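Local coordinates for protein amidase (Bacillus anthracis, PDB 5EWQ) that probably hydrolyses carboxylic acid amides to the free acid and ammonia, as a member of the amidase signature family, at residues K153-E158 with A274-A279. Sequence-based numbering, arbitrary orientation.
Sequences KQLKEE and ATLFNA
Leu276 opens the contact by meeting Leu155 methyl to methyl. Its CG stands anti to the backbone N (chi1 -180°), which carries the isobutyl group out from helix 270-280. Methyl CD1 of Leu276 then lies 3.6 Å from CD2 of Leu155, and the two side chains pass at a slant. CD2 is the nearer branch of Leu155, and the same methyl also reaches Ala279.

Asn278 takes a smaller share. Backbone O of Asn278 lies 4.2 Å from OE1 of Glu158, a distance of proximity and not of bonding. Its side-chain amide turns to other partners: OD1 accepts a hydrogen bond from the backbone N of Tyr301.

Ala279 is the centre of the contact and gives up the most surface. CA of Ala279 is 5.5 Å from CA of Leu155, so the two backbones come close over a small residue. The CB methyl sits between two unlike groups. CD2 of Leu155 touches CB of Ala279 at 3.8 Å. The carboxylate of Glu158 reaches it as well, with CD of Glu158 3.8 Å from CB of Ala279. The Glu158 chain is extended beyond CG, which carries the carboxylate across to the alanine. Gln154 lies beside the backbone carbonyl of Ala279.

The contact is mainly side-chain packing, with an apolar part made by Leu155, Leu276 and Ala279 and a carboxylate resting on the alanine methyl. It joins helix 150-155, with the type I turn from Leu155 to Glu158, to helix 270-280. The latter follows strand 263-267 and packs against the large mixed sheet of the amidase fold. Leu276 rests on strands 219-223 and 263-267, while Phe277 and Ala274 of the same helix touch helix 491-503.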
loop_
_atom_site.group_PDB
_atom_site.type_symbol
_atom_site.label_atom_id
_atom_site.label_comp_id
_atom_site.label_asym_id
_atom_site.label_seq_id
_atom_site.Cartn_x
_atom_site.Cartn_y
_atom_site.Cartn_z
ATOM N N LYS A 153 -15.420 0.214 5.831
ATOM C CA LYS A 153 -16.605 0.633 6.568
ATOM C C LYS A 153 -16.319 1.892 7.382
ATOM O O LYS A 153 -17.154 2.794 7.457
ATOM C CB LYS A 153 -17.090 -0.494 7.483
ATOM C CG LYS A 153 -18.373 -0.179 8.236
ATOM C CD LYS A 153 -18.817 -1.358 9.087
ATOM N N GLN A 154 -15.134 1.952 7.979
ATOM C CA GLN A 154 -14.735 3.111 8.770
ATOM C C GLN A 154 -14.387 4.302 7.881
ATOM O O GLN A 154 -14.502 5.454 8.300
ATOM C CB GLN A 154 -13.548 2.763 9.671
ATOM C CG GLN A 154 -13.885 1.806 10.806
ATOM C CD GLN A 154 -12.672 1.449 11.646
ATOM O OE1 GLN A 154 -11.565 1.926 11.393
ATOM N NE2 GLN A 154 -12.876 0.605 12.653
ATOM N N LEU A 155 -13.963 4.018 6.653
ATOM C CA LEU A 155 -13.629 5.069 5.697
ATOM C C LEU A 155 -14.862 5.869 5.296
ATOM O O LEU A 155 -14.797 7.086 5.126
ATOM C CB LEU A 155 -12.964 4.478 4.453
ATOM C CG LEU A 155 -11.435 4.492 4.436
ATOM C CD1 LEU A 155 -10.900 3.887 3.146
ATOM C CD2 LEU A 155 -10.925 5.910 4.620
ATOM N N LYS A 156 -15.986 5.175 5.150
ATOM C CA LYS A 156 -17.226 5.814 4.727
ATOM C C LYS A 156 -17.928 6.496 5.897
ATOM O O LYS A 156 -18.927 7.191 5.715
ATOM C CB LYS A 156 -18.153 4.789 4.071
ATOM C CG LYS A 156 -17.569 4.157 2.816
ATOM C CD LYS A 156 -18.542 3.192 2.162
ATOM C CE LYS A 156 -18.816 1.991 3.048
ATOM N NZ LYS A 156 -19.689 0.994 2.368
ATOM N N GLU A 157 -17.394 6.298 7.099
ATOM C CA GLU A 157 -17.928 6.947 8.290
ATOM C C GLU A 157 -17.391 8.368 8.420
ATOM O O GLU A 157 -17.849 9.139 9.263
ATOM C CB GLU A 157 -17.591 6.136 9.543
ATOM C CG GLU A 157 -18.334 4.814 9.647
ATOM C CD GLU A 157 -17.853 3.963 10.806
ATOM O OE1 GLU A 157 -16.839 4.331 11.435
ATOM O OE2 GLU A 157 -18.490 2.926 11.089
ATOM N N GLU A 158 -16.419 8.708 7.579
ATOM C CA GLU A 158 -15.842 10.047 7.586
ATOM C C GLU A 158 -16.034 10.744 6.243
ATOM O O GLU A 158 -15.466 11.809 6.000
ATOM C CB GLU A 158 -14.354 9.991 7.944
ATOM C CG GLU A 158 -14.074 9.494 9.353
ATOM C CD GLU A 158 -12.629 9.696 9.767
ATOM O OE1 GLU A 158 -12.241 9.195 10.843
ATOM O OE2 GLU A 158 -11.881 10.360 9.018
ATOM N N ALA A 274 -1.139 10.356 6.513
ATOM C CA ALA A 274 -1.609 10.413 7.892
ATOM C C ALA A 274 -3.101 10.722 7.948
ATOM O O ALA A 274 -3.798 10.303 8.872
ATOM C CB ALA A 274 -0.824 11.449 8.674
ATOM N N THR A 275 -3.579 11.462 6.954
ATOM C CA THR A 275 -4.995 11.796 6.853
ATOM C C THR A 275 -5.829 10.534 6.660
ATOM O O THR A 275 -6.852 10.344 7.320
ATOM C CB THR A 275 -5.260 12.771 5.692
ATOM O OG1 THR A 275 -4.591 14.012 5.949
ATOM C CG2 THR A 275 -6.746 13.028 5.539
ATOM N N LEU A 276 -5.379 9.672 5.755
ATOM C CA LEU A 276 -6.043 8.402 5.499
ATOM C C LEU A 276 -5.890 7.456 6.685
ATOM O O LEU A 276 -6.785 6.665 6.985
ATOM C CB LEU A 276 -5.481 7.754 4.231
ATOM C CG LEU A 276 -6.075 6.408 3.815
ATOM C CD1 LEU A 276 -7.557 6.550 3.523
ATOM C CD2 LEU A 276 -5.342 5.852 2.608
ATOM N N PHE A 277 -4.749 7.554 7.362
ATOM C CA PHE A 277 -4.424 6.672 8.478
ATOM C C PHE A 277 -5.340 6.902 9.679
ATOM O O PHE A 277 -5.439 6.054 10.566
ATOM C CB PHE A 277 -2.959 6.862 8.882
ATOM C CG PHE A 277 -2.473 5.868 9.898
ATOM C CD1 PHE A 277 -2.486 4.512 9.621
ATOM C CD2 PHE A 277 -1.982 6.294 11.121
ATOM C CE1 PHE A 277 -2.032 3.596 10.553
ATOM C CE2 PHE A 277 -1.526 5.383 12.055
ATOM C CZ PHE A 277 -1.549 4.032 11.770
ATOM N N ASN A 278 -6.011 8.049 9.698
ATOM C CA ASN A 278 -6.922 8.388 10.787
ATOM C C ASN A 278 -8.172 7.512 10.810
ATOM O O ASN A 278 -8.696 7.198 11.878
ATOM C CB ASN A 278 -7.332 9.859 10.699
ATOM C CG ASN A 278 -6.207 10.803 11.076
ATOM O OD1 ASN A 278 -5.338 10.462 11.878
ATOM N ND2 ASN A 278 -6.220 11.999 10.500
ATOM N N ALA A 279 -8.645 7.121 9.630
ATOM C CA ALA A 279 -9.889 6.363 9.524
ATOM C C ALA A 279 -9.654 4.858 9.465
ATOM O O ALA A 279 -10.582 4.074 9.659
ATOM C CB ALA A 279 -10.675 6.814 8.304
#